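Local coordinates for protein first ORF in transposon ISC1904 (Sulfolobus solfataricus, PDB 3ILX) that probably binds DNA and exchanges its strands in transposon recombination, the piece described being the resolvase-type (serine recombinase) domain of the longer protein, at residues A[6-10]-A[49-55]; A[9-13]-A[40-44]; A[24-28]-A[67-71]; A[35-39]-A[54-58]. All coordinates share one frame; numbering follows the deposited sequence.

Overall arrangement
The four contacts build the resolvase-type domain around a parallel sheet with strand order 36-41, 4-11, 64-69, 93-96. Contacts 1 and 4, with centres about 5 Å apart, place helix 50-60 on one face, over strands 4-11 and 36-41. Contact 3, its centre about 12 Å from that of contact 1, brings helix 19-30 against strand 64-69 on the other face. Contact 2 joins strands 4-11 and 36-41 where they end, its centre about 9 Å from that of contact 1, with which it shares A9 and R10. Along the chain contact 4 is nested within contact 3, whereas contacts 2 and 3 alternate. The result is a three-layer α/β/α domain with polar groups gathered at the strand ends.

Contact 1 of 4, residues A[6-10]-A[49-55]; sequences ILYAR and RKGFLKL
A chi1 of -179° sends the ring of Y8 straight out from strand 6-10, opposite its own backbone nitrogen, to the first turn of helix 50-55, and a bend at the third torsion of R49 swings that guanidinium back to the tyrosine hydroxyl. R49 NH2 donates to Y8 OH at 2.9 Å, a noticeably bent bond of 137°, with ring and guanidinium planes 71° apart. The same hydroxyl bonds to D40 and the same NH2 to L75 O, so the buried polar ends are gripped by several partners. F52 CB rests over one face of the R49 guanidinium, 3.6 Å above its plane, while R10 CD comes up to R49 NH2 at 3.6 Å. Along the ring the contact turns apolar: L55 CD2 reaches Y8 CD1 at 3.7 Å, the backbone C of G51 sits at the ring edge, and L55 CD1 slides past I6 CD1 at 3.8 Å. A valine replacing Y8 would remove ring and hydroxyl together, which would probably leave R49 and D40 without their shared partner and open a gap beneath L55. Helix 50-60 thus lies on the sheet face that carries I6 and Y8, L55 also touching V67 of strand 64-69. L7 and A9 meet helix 19-30 on the other face, and F52 packs against I82 of the second subunit.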
loop_
_atom_site.group_PDB
_atom_site.type_symbol
_atom_site.label_atom_id
_atom_site.label_comp_id
_atom_site.label_asym_id
_atom_site.label_seq_id
_atom_site.Cartn_x
_atom_site.Cartn_y
_atom_site.Cartn_z
ATOM N N ILE A 6 -7.770 -20.939 1.073
ATOM C CA ILE A 6 -7.498 -20.411 -0.260
ATOM C C ILE A 6 -6.005 -20.221 -0.519
ATOM O O ILE A 6 -5.286 -19.586 0.293
ATOM C CB ILE A 6 -8.174 -19.040 -0.432
ATOM C CG1 ILE A 6 -9.694 -19.132 -0.161
ATOM C CG2 ILE A 6 -7.934 -18.479 -1.831
ATOM C CD1 ILE A 6 -10.426 -17.752 -0.338
ATOM N N LEU A 7 -5.542 -20.734 -1.654
ATOM C CA LEU A 7 -4.188 -20.477 -2.130
ATOM C C LEU A 7 -4.209 -19.275 -3.072
ATOM O O LEU A 7 -5.040 -19.188 -3.971
ATOM C CB LEU A 7 -3.627 -21.700 -2.839
ATOM C CG LEU A 7 -3.811 -23.021 -2.099
ATOM C CD1 LEU A 7 -3.234 -24.157 -2.900
ATOM C CD2 LEU A 7 -3.175 -22.966 -0.717
ATOM N N TYR A 8 -3.306 -18.331 -2.841
ATOM C CA TYR A 8 -3.246 -17.182 -3.717
ATOM C C TYR A 8 -1.888 -17.154 -4.412
ATOM O O TYR A 8 -0.848 -17.166 -3.762
ATOM C CB TYR A 8 -3.496 -15.874 -2.973
ATOM C CG TYR A 8 -3.447 -14.727 -3.963
ATOM C CD1 TYR A 8 -4.563 -14.391 -4.704
ATOM C CD2 TYR A 8 -2.253 -14.040 -4.219
ATOM C CE1 TYR A 8 -4.529 -13.382 -5.641
ATOM C CE2 TYR A 8 -2.212 -12.998 -5.163
ATOM C CZ TYR A 8 -3.342 -12.683 -5.869
ATOM O OH TYR A 8 -3.313 -11.644 -6.812
ATOM N N ALA A 9 -1.892 -17.110 -5.738
ATOM C CA ALA A 9 -0.627 -17.093 -6.463
ATOM C C ALA A 9 -0.639 -15.966 -7.484
ATOM O O ALA A 9 -1.673 -15.670 -8.051
ATOM C CB ALA A 9 -0.380 -18.429 -7.159
ATOM N N ARG A 10 0.521 -15.372 -7.738
ATOM C CA ARG A 10 0.619 -14.222 -8.630
ATOM C C ARG A 10 2.006 -14.150 -9.270
ATOM O O ARG A 10 3.016 -14.358 -8.598
ATOM C CB ARG A 10 0.356 -12.903 -7.837
ATOM C CG ARG A 10 0.169 -11.618 -8.731
ATOM C CD ARG A 10 0.441 -10.278 -7.997
ATOM N NE ARG A 10 1.682 -10.291 -7.175
ATOM C CZ ARG A 10 2.878 -9.944 -7.630
ATOM N NH1 ARG A 10 3.044 -9.588 -8.918
ATOM N NH2 ARG A 10 3.927 -10.014 -6.817
ATOM N N ARG A 49 -6.506 -5.967 -9.839
ATOM C CA ARG A 49 -6.402 -7.426 -10.028
ATOM C C ARG A 49 -7.721 -8.122 -9.624
ATOM O O ARG A 49 -8.170 -8.004 -8.472
ATOM C CB ARG A 49 -5.273 -7.999 -9.173
ATOM C CG ARG A 49 -3.855 -7.921 -9.748
ATOM C CD ARG A 49 -2.840 -8.446 -8.702
ATOM N NE ARG A 49 -2.730 -7.499 -7.612
ATOM C CZ ARG A 49 -2.445 -7.816 -6.354
ATOM N NH1 ARG A 49 -2.355 -6.855 -5.451
ATOM N NH2 ARG A 49 -2.260 -9.074 -5.978
ATOM N N LYS A 50 -8.334 -8.842 -10.557
ATOM C CA LYS A 50 -9.617 -9.538 -10.294
ATOM C C LYS A 50 -9.524 -10.564 -9.198
ATOM O O LYS A 50 -10.421 -10.664 -8.368
ATOM C CB LYS A 50 -10.087 -10.296 -11.522
ATOM C CG LYS A 50 -9.787 -9.590 -12.795
ATOM C CD LYS A 50 -10.856 -8.598 -13.159
ATOM C CE LYS A 50 -10.855 -8.441 -14.682
ATOM N NZ LYS A 50 -11.469 -7.161 -15.156
ATOM N N GLY A 51 -8.455 -11.357 -9.236
ATOM C CA GLY A 51 -8.244 -12.381 -8.237
ATOM C C GLY A 51 -8.120 -11.749 -6.854
ATOM O O GLY A 51 -8.806 -12.175 -5.917
ATOM N N PHE A 52 -7.262 -10.731 -6.722
ATOM C CA PHE A 52 -6.988 -10.117 -5.410
ATOM C C PHE A 52 -8.237 -9.461 -4.840
ATOM O O PHE A 52 -8.489 -9.556 -3.635
ATOM C CB PHE A 52 -5.872 -9.083 -5.544
ATOM C CG PHE A 52 -5.687 -8.185 -4.336
ATOM C CD1 PHE A 52 -4.923 -8.603 -3.246
ATOM C CD2 PHE A 52 -6.188 -6.877 -4.344
ATOM C CE1 PHE A 52 -4.750 -7.754 -2.146
ATOM C CE2 PHE A 52 -5.976 -6.031 -3.282
ATOM C CZ PHE A 52 -5.231 -6.488 -2.168
ATOM N N LEU A 53 -8.997 -8.794 -5.716
ATOM C CA LEU A 53 -10.261 -8.163 -5.342
ATOM C C LEU A 53 -11.339 -9.178 -4.922
ATOM O O LEU A 53 -12.023 -8.959 -3.914
ATOM C CB LEU A 53 -10.775 -7.257 -6.462
ATOM C CG LEU A 53 -9.950 -6.005 -6.716
ATOM C CD1 LEU A 53 -10.513 -5.234 -7.927
ATOM C CD2 LEU A 53 -9.936 -5.126 -5.448
ATOM N N LYS A 54 -11.462 -10.286 -5.666
ATOM C CA LYS A 54 -12.350 -11.390 -5.257
ATOM C C LYS A 54 -11.957 -11.859 -3.846
ATOM O O LYS A 54 -12.797 -11.947 -2.933
ATOM C CB LYS A 54 -12.285 -12.545 -6.253
ATOM C CG LYS A 54 -13.088 -13.786 -5.841
ATOM C CD LYS A 54 -12.840 -14.925 -6.829
ATOM C CE LYS A 54 -13.302 -16.290 -6.281
ATOM N NZ LYS A 54 -14.785 -16.314 -6.213
ATOM N N LEU A 55 -10.669 -12.106 -3.667
ATOM C CA LEU A 55 -10.141 -12.548 -2.391
ATOM C C LEU A 55 -10.443 -11.578 -1.240
ATOM O O LEU A 55 -10.920 -12.002 -0.197
ATOM C CB LEU A 55 -8.628 -12.800 -2.495
ATOM C CG LEU A 55 -7.877 -13.256 -1.237
ATOM C CD1 LEU A 55 -8.530 -14.474 -0.539
ATOM C CD2 LEU A 55 -6.389 -13.562 -1.595
#

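Contact 2 of 4, residues A[9-13]-A[40-44]; sequences ARVSS and DIGSG
R10 and D40, neighbours on adjacent parallel strands, bury the most surface here, and G42 takes up the arginine's end. The backbone of D40 clasps the strand on both sides of R10: D40 N donates to A9 O at 3.1 Å and D40 O accepts from V11 N at 3.3 Å. Beyond them G42 N reaches V11 O at 2.8 Å, prolonging the pairing past the end of strand 36-41. Above this backbone R10 CG packs on D40 CB at 4.0 Å, and a bend at the third torsion (chi3 45°) turns the guanidinium over the glycine loop. Its NH1 meets a lone pair of G42 O at 2.8 Å in a fairly straight bond (160°), and also donates to S12 OG at 3.1 Å; both acceptors lie in the guanidinium plane. G44 N sits over one face of the group, offset toward its rim. R10 NH2 completes the grip through a salt bridge to E107 and a bond to D73 O. A methionine at R10 would lack these donors and is likely to leave G42 O and S12 OG without their common partner and E107 without its charged mate. The sequence Y-A-R-V-S over residues 8-12 matches the serine recombinase signature, whose serine attacks DNA, so R10 and S12 probably lie in the active site of this domain.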
loop_
_atom_site.group_PDB
_atom_site.type_symbol
_atom_site.label_atom_id
_atom_site.label_comp_id
_atom_site.label_asym_id
_atom_site.label_seq_id
_atom_site.Cartn_x
_atom_site.Cartn_y
_atom_site.Cartn_z
ATOM N N ALA A 9 -1.892 -17.110 -5.738
ATOM C CA ALA A 9 -0.627 -17.093 -6.463
ATOM C C ALA A 9 -0.639 -15.966 -7.484
ATOM O O ALA A 9 -1.673 -15.670 -8.051
ATOM C CB ALA A 9 -0.380 -18.429 -7.159
ATOM N N ARG A 10 0.521 -15.372 -7.738
ATOM C CA ARG A 10 0.619 -14.222 -8.630
ATOM C C ARG A 10 2.006 -14.150 -9.270
ATOM O O ARG A 10 3.016 -14.358 -8.598
ATOM C CB ARG A 10 0.356 -12.903 -7.837
ATOM C CG ARG A 10 0.169 -11.618 -8.731
ATOM C CD ARG A 10 0.441 -10.278 -7.997
ATOM N NE ARG A 10 1.682 -10.291 -7.175
ATOM C CZ ARG A 10 2.878 -9.944 -7.630
ATOM N NH1 ARG A 10 3.044 -9.588 -8.918
ATOM N NH2 ARG A 10 3.927 -10.014 -6.817
ATOM N N VAL A 11 2.042 -13.838 -10.559
ATOM C CA VAL A 11 3.263 -13.426 -11.236
ATOM C C VAL A 11 2.985 -12.123 -12.000
ATOM O O VAL A 11 1.848 -11.864 -12.437
ATOM C CB VAL A 11 3.816 -14.534 -12.210
ATOM C CG1 VAL A 11 4.189 -15.828 -11.443
ATOM C CG2 VAL A 11 2.821 -14.845 -13.324
ATOM N N SER A 12 4.014 -11.310 -12.164
ATOM C CA SER A 12 3.844 -10.031 -12.829
ATOM C C SER A 12 3.670 -10.254 -14.325
ATOM O O SER A 12 2.929 -9.532 -14.956
ATOM C CB SER A 12 5.016 -9.101 -12.561
ATOM O OG SER A 12 4.913 -8.592 -11.241
ATOM N N SER A 13 4.383 -11.248 -14.850
ATOM C CA SER A 13 4.155 -11.825 -16.186
ATOM C C SER A 13 4.643 -13.301 -16.255
ATOM O O SER A 13 5.501 -13.731 -15.456
ATOM C CB SER A 13 4.832 -10.971 -17.266
ATOM O OG SER A 13 6.207 -10.772 -16.983
ATOM N N ASP A 40 -3.517 -14.463 -10.275
ATOM C CA ASP A 40 -3.518 -13.210 -11.001
ATOM C C ASP A 40 -2.209 -13.114 -11.759
ATOM O O ASP A 40 -1.150 -13.561 -11.260
ATOM C CB ASP A 40 -3.553 -12.041 -10.007
ATOM C CG ASP A 40 -4.970 -11.617 -9.638
ATOM O OD1 ASP A 40 -5.812 -11.525 -10.545
ATOM O OD2 ASP A 40 -5.237 -11.313 -8.446
ATOM N N ILE A 41 -2.278 -12.511 -12.936
ATOM C CA ILE A 41 -1.086 -12.128 -13.662
ATOM C C ILE A 41 -1.128 -10.614 -13.686
ATOM O O ILE A 41 -2.011 -10.024 -14.292
ATOM C CB ILE A 41 -1.056 -12.660 -15.113
ATOM C CG1 ILE A 41 -1.147 -14.199 -15.124
ATOM C CG2 ILE A 41 0.167 -12.098 -15.876
ATOM C CD1 ILE A 41 -1.560 -14.818 -16.487
ATOM N N GLY A 42 -0.161 -10.005 -13.016
ATOM C CA GLY A 42 -0.060 -8.563 -12.925
ATOM C C GLY A 42 0.783 -8.249 -11.713
ATOM O O GLY A 42 1.194 -9.141 -10.996
ATOM N N SER A 43 1.012 -6.959 -11.503
ATOM C CA SER A 43 1.860 -6.432 -10.459
ATOM C C SER A 43 1.138 -6.433 -9.116
ATOM O O SER A 43 -0.085 -6.282 -9.047
ATOM C CB SER A 43 2.289 -5.000 -10.850
ATOM O OG SER A 43 2.958 -4.338 -9.789
ATOM N N GLY A 44 1.898 -6.632 -8.051
ATOM C CA GLY A 44 1.386 -6.391 -6.702
ATOM C C GLY A 44 0.897 -4.969 -6.448
ATOM O O GLY A 44 0.120 -4.740 -5.500
#

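Contact 3 of 4, residues A[24-28]-A[67-71]; sequences VKYLE and VITAY
L27 carries the tight part of this contact, pressing both methyl groups onto the last residues of strand 67-69 and the turn that follows. Its CG lies opposite the carbonyl carbon (chi1 -73°), and the branch then reaches the backbone itself: L27 CD2 comes to 3.7 Å from A70 N and 3.8 Å from T69 C. The other branch is a little farther off, with CD1 at 4.2 Å from I68 O. Side chain to side chain the approach is less close, L27 CD2 lying 4.3 Å from I68 CG2 and 4.4 Å from A70 CB. The leucine is buried, and its CD1 also touches A9 and the carbonyl of Y8 on the neighbouring strand 4-11. One residue earlier in the helix, Y26 forms the loose, solvent-exposed margin. A70 CB stands at the edge of its ring, near the ring plane, 4.5 Å from CE2, and L97 touches the same tyrosine. No hydrogen bond crosses between the segments; the CB of T69 points away from the helix, and its OG1 hydrogen-bonds to the carbonyl of Y8. The contact is thus leucine on the backbone where strand 64-69 ends and the following turn begins, bordered by an aromatic edge. Helix 19-30 forms a β-α-β crossover from strand 4-11 to its parallel neighbour 36-41, packing across the sheet as in the three-layer α/β/α resolvase fold.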
loop_
_atom_site.group_PDB
_atom_site.type_symbol
_atom_site.label_atom_id
_atom_site.label_comp_id
_atom_site.label_asym_id
_atom_site.label_seq_id
_atom_site.Cartn_x
_atom_site.Cartn_y
_atom_site.Cartn_z
ATOM N N VAL A 24 1.708 -22.309 -8.209
ATOM C CA VAL A 24 0.520 -23.002 -7.753
ATOM C C VAL A 24 0.880 -24.413 -7.237
ATOM O O VAL A 24 0.476 -24.828 -6.144
ATOM C CB VAL A 24 -0.518 -23.040 -8.877
ATOM C CG1 VAL A 24 -1.639 -24.022 -8.563
ATOM C CG2 VAL A 24 -1.063 -21.612 -9.117
ATOM N N LYS A 25 1.679 -25.123 -8.017
ATOM C CA LYS A 25 2.070 -26.476 -7.694
ATOM C C LYS A 25 2.872 -26.494 -6.413
ATOM O O LYS A 25 2.706 -27.392 -5.583
ATOM C CB LYS A 25 2.885 -27.045 -8.848
ATOM C CG LYS A 25 3.021 -28.559 -8.852
ATOM C CD LYS A 25 3.580 -29.065 -10.192
ATOM C CE LYS A 25 4.947 -28.446 -10.502
ATOM N NZ LYS A 25 6.044 -29.221 -9.829
ATOM N N TYR A 26 3.727 -25.493 -6.231
ATOM C CA TYR A 26 4.505 -25.438 -5.004
ATOM C C TYR A 26 3.578 -25.281 -3.788
ATOM O O TYR A 26 3.744 -25.971 -2.772
ATOM C CB TYR A 26 5.544 -24.321 -5.060
ATOM C CG TYR A 26 6.130 -23.986 -3.700
ATOM C CD1 TYR A 26 6.884 -24.930 -2.977
ATOM C CD2 TYR A 26 5.914 -22.742 -3.131
ATOM C CE1 TYR A 26 7.406 -24.617 -1.714
ATOM C CE2 TYR A 26 6.445 -22.420 -1.881
ATOM C CZ TYR A 26 7.182 -23.353 -1.185
ATOM O OH TYR A 26 7.679 -23.000 0.050
ATOM N N LEU A 27 2.589 -24.395 -3.934
ATOM C CA LEU A 27 1.606 -24.109 -2.894
ATOM C C LEU A 27 0.837 -25.357 -2.517
ATOM O O LEU A 27 0.676 -25.671 -1.331
ATOM C CB LEU A 27 0.628 -23.006 -3.349
ATOM C CG LEU A 27 1.178 -21.576 -3.408
ATOM C CD1 LEU A 27 0.088 -20.624 -3.842
ATOM C CD2 LEU A 27 1.737 -21.117 -2.056
ATOM N N GLU A 28 0.382 -26.075 -3.537
ATOM C CA GLU A 28 -0.381 -27.288 -3.340
ATOM C C GLU A 28 0.413 -28.394 -2.642
ATOM O O GLU A 28 -0.156 -29.140 -1.845
ATOM C CB GLU A 28 -1.011 -27.747 -4.668
ATOM C CG GLU A 28 -2.043 -26.711 -5.128
ATOM C CD GLU A 28 -2.613 -26.942 -6.511
ATOM O OE1 GLU A 28 -2.100 -27.817 -7.251
ATOM O OE2 GLU A 28 -3.579 -26.216 -6.861
ATOM N N VAL A 67 -5.591 -17.841 4.083
ATOM C CA VAL A 67 -5.024 -17.608 2.747
ATOM C C VAL A 67 -3.555 -18.014 2.813
ATOM O O VAL A 67 -2.833 -17.520 3.685
ATOM C CB VAL A 67 -5.017 -16.127 2.352
ATOM C CG1 VAL A 67 -4.485 -15.958 0.906
ATOM C CG2 VAL A 67 -6.405 -15.488 2.554
ATOM N N ILE A 68 -3.124 -18.875 1.897
ATOM C CA ILE A 68 -1.723 -19.289 1.809
ATOM C C ILE A 68 -1.091 -18.715 0.526
ATOM O O ILE A 68 -1.671 -18.763 -0.558
ATOM C CB ILE A 68 -1.546 -20.813 1.905
ATOM C CG1 ILE A 68 -2.167 -21.351 3.219
ATOM C CG2 ILE A 68 -0.045 -21.197 1.831
ATOM C CD1 ILE A 68 -3.515 -21.911 3.076
ATOM N N THR A 69 0.072 -18.098 0.695
ATOM C CA THR A 69 0.770 -17.496 -0.429
ATOM C C THR A 69 2.252 -17.808 -0.241
ATOM O O THR A 69 2.679 -18.188 0.881
ATOM C CB THR A 69 0.349 -15.973 -0.594
ATOM O OG1 THR A 69 0.738 -15.490 -1.881
ATOM C CG2 THR A 69 0.916 -15.110 0.505
ATOM N N ALA A 70 3.026 -17.752 -1.331
ATOM C CA ALA A 70 4.451 -18.130 -1.270
ATOM C C ALA A 70 5.318 -17.213 -0.382
ATOM O O ALA A 70 6.205 -17.673 0.363
ATOM C CB ALA A 70 5.031 -18.233 -2.688
ATOM N N TYR A 71 5.070 -15.912 -0.494
ATOM C CA TYR A 71 5.691 -14.889 0.345
ATOM C C TYR A 71 4.846 -13.602 0.297
ATOM O O TYR A 71 3.925 -13.480 -0.553
ATOM C CB TYR A 71 7.179 -14.667 -0.024
ATOM C CG TYR A 71 7.464 -14.715 -1.513
ATOM C CD1 TYR A 71 7.358 -13.554 -2.289
ATOM C CD2 TYR A 71 7.835 -15.912 -2.152
ATOM C CE1 TYR A 71 7.629 -13.569 -3.650
ATOM C CE2 TYR A 71 8.078 -15.938 -3.535
ATOM C CZ TYR A 71 7.960 -14.753 -4.272
ATOM O OH TYR A 71 8.198 -14.704 -5.640
#

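Contact 4 of 4, residues A[35-39]-A[54-58]; sequences DLVIT and KLLRM
No ring, amide or guanidinium takes part where L36 and I38 meet K54, L55 and M58, so there are neither faces nor edges to match, only methyl and methylene groups and one selenium. I38 is the central residue. Its extended arm ends in CD1, which comes to 4.0 Å from L55 CB and 4.1 Å from K54 CE, crossing both side chains at a slant. Nearer the start of the strand, L36 CD2 lies 4.0 Å from K54 CE and 4.2 Å from SE of M58, a selenomethionine. Positions 54 and 58, one helical turn apart, thus line up along L36. K54 serves here as a hydrocarbon: a bend at its last torsion (chi4 70°) turns NZ off this apolar surface while CE stays against it, and a bound glycerol, probably from the crystallisation liquor, lies about 3 Å from its side chain. Away from the strand, R57 forms a salt bridge with E85 of the second subunit. With no hydrogen bond or charge pair across it, the contact between these two segments is apolar, so it probably rests on van der Waals packing and the burial of I38 and L55, while the lysine's ammonium can remain at the margin.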
loop_
_atom_site.group_PDB
_atom_site.type_symbol
_atom_site.label_atom_id
_atom_site.label_comp_id
_atom_site.label_asym_id
_atom_site.label_seq_id
_atom_site.Cartn_x
_atom_site.Cartn_y
_atom_site.Cartn_z
ATOM N N ASP A 35 -9.516 -25.262 -0.469
ATOM C CA ASP A 35 -10.849 -25.145 -1.059
ATOM C C ASP A 35 -10.823 -24.481 -2.440
ATOM O O ASP A 35 -11.532 -24.879 -3.332
ATOM C CB ASP A 35 -11.745 -24.385 -0.089
ATOM C CG ASP A 35 -11.997 -25.178 1.177
ATOM O OD1 ASP A 35 -12.577 -26.285 1.059
ATOM O OD2 ASP A 35 -11.577 -24.728 2.269
ATOM N N LEU A 36 -9.958 -23.494 -2.612
ATOM C CA LEU A 36 -9.918 -22.744 -3.848
ATOM C C LEU A 36 -8.489 -22.243 -4.118
ATOM O O LEU A 36 -7.708 -22.032 -3.176
ATOM C CB LEU A 36 -10.934 -21.597 -3.751
ATOM C CG LEU A 36 -11.019 -20.504 -4.793
ATOM C CD1 LEU A 36 -11.876 -20.950 -5.963
ATOM C CD2 LEU A 36 -11.593 -19.259 -4.125
ATOM N N VAL A 37 -8.155 -22.100 -5.403
ATOM C CA VAL A 37 -6.929 -21.477 -5.875
ATOM C C VAL A 37 -7.325 -20.242 -6.690
ATOM O O VAL A 37 -8.135 -20.333 -7.613
ATOM C CB VAL A 37 -6.092 -22.430 -6.754
ATOM C CG1 VAL A 37 -4.791 -21.751 -7.152
ATOM C CG2 VAL A 37 -5.824 -23.734 -6.009
ATOM N N ILE A 38 -6.806 -19.084 -6.295
ATOM C CA ILE A 38 -7.104 -17.841 -6.987
ATOM C C ILE A 38 -5.768 -17.344 -7.496
ATOM O O ILE A 38 -4.776 -17.333 -6.727
ATOM C CB ILE A 38 -7.665 -16.781 -6.012
ATOM C CG1 ILE A 38 -9.093 -17.113 -5.572
ATOM C CG2 ILE A 38 -7.582 -15.366 -6.616
ATOM C CD1 ILE A 38 -9.608 -16.184 -4.464
ATOM N N THR A 39 -5.711 -16.971 -8.775
ATOM C CA THR A 39 -4.440 -16.506 -9.357
ATOM C C THR A 39 -4.617 -15.192 -10.103
ATOM O O THR A 39 -5.724 -14.841 -10.484
ATOM C CB THR A 39 -3.834 -17.522 -10.344
ATOM O OG1 THR A 39 -4.703 -17.682 -11.472
ATOM C CG2 THR A 39 -3.641 -18.896 -9.687
ATOM N N LYS A 54 -11.462 -10.286 -5.666
ATOM C CA LYS A 54 -12.350 -11.390 -5.257
ATOM C C LYS A 54 -11.957 -11.859 -3.846
ATOM O O LYS A 54 -12.797 -11.947 -2.933
ATOM C CB LYS A 54 -12.285 -12.545 -6.253
ATOM C CG LYS A 54 -13.088 -13.786 -5.841
ATOM C CD LYS A 54 -12.840 -14.925 -6.829
ATOM C CE LYS A 54 -13.302 -16.290 -6.281
ATOM N NZ LYS A 54 -14.785 -16.314 -6.213
ATOM N N LEU A 55 -10.669 -12.106 -3.667
ATOM C CA LEU A 55 -10.141 -12.548 -2.391
ATOM C C LEU A 55 -10.443 -11.578 -1.240
ATOM O O LEU A 55 -10.920 -12.002 -0.197
ATOM C CB LEU A 55 -8.628 -12.800 -2.495
ATOM C CG LEU A 55 -7.877 -13.256 -1.237
ATOM C CD1 LEU A 55 -8.530 -14.474 -0.539
ATOM C CD2 LEU A 55 -6.389 -13.562 -1.595
ATOM N N LEU A 56 -10.101 -10.299 -1.421
ATOM C CA LEU A 56 -10.328 -9.271 -0.399
ATOM C C LEU A 56 -11.813 -9.184 -0.005
ATOM O O LEU A 56 -12.148 -9.045 1.182
ATOM C CB LEU A 56 -9.853 -7.899 -0.915
ATOM C CG LEU A 56 -10.133 -6.650 -0.084
ATOM C CD1 LEU A 56 -9.511 -6.843 1.275
ATOM C CD2 LEU A 56 -9.523 -5.412 -0.764
ATOM N N ARG A 57 -12.695 -9.223 -1.000
ATOM C CA ARG A 57 -14.124 -9.184 -0.741
ATOM C C ARG A 57 -14.587 -10.435 -0.007
ATOM O O ARG A 57 -15.427 -10.353 0.879
ATOM C CB ARG A 57 -14.911 -8.972 -2.036
ATOM C CG ARG A 57 -14.704 -7.575 -2.570
ATOM C CD ARG A 57 -15.041 -7.437 -4.045
ATOM N NE ARG A 57 -14.632 -6.103 -4.485
ATOM C CZ ARG A 57 -14.528 -5.708 -5.748
ATOM N NH1 ARG A 57 -14.781 -6.551 -6.742
ATOM N NH2 ARG A 57 -14.165 -4.463 -6.015
HETATM N N MSE A 58 -14.021 -11.589 -0.352
HETATM C CA MSE A 58 -14.393 -12.802 0.355
HETATM C C MSE A 58 -13.993 -12.741 1.834
HETATM O O MSE A 58 -14.753 -13.171 2.688
HETATM C CB MSE A 58 -13.773 -14.036 -0.301
HETATM C CG MSE A 58 -14.453 -14.446 -1.587
HETATM SE SE MSE A 58 -13.487 -15.990 -2.288
HETATM C CE MSE A 58 -14.352 -17.371 -1.194
#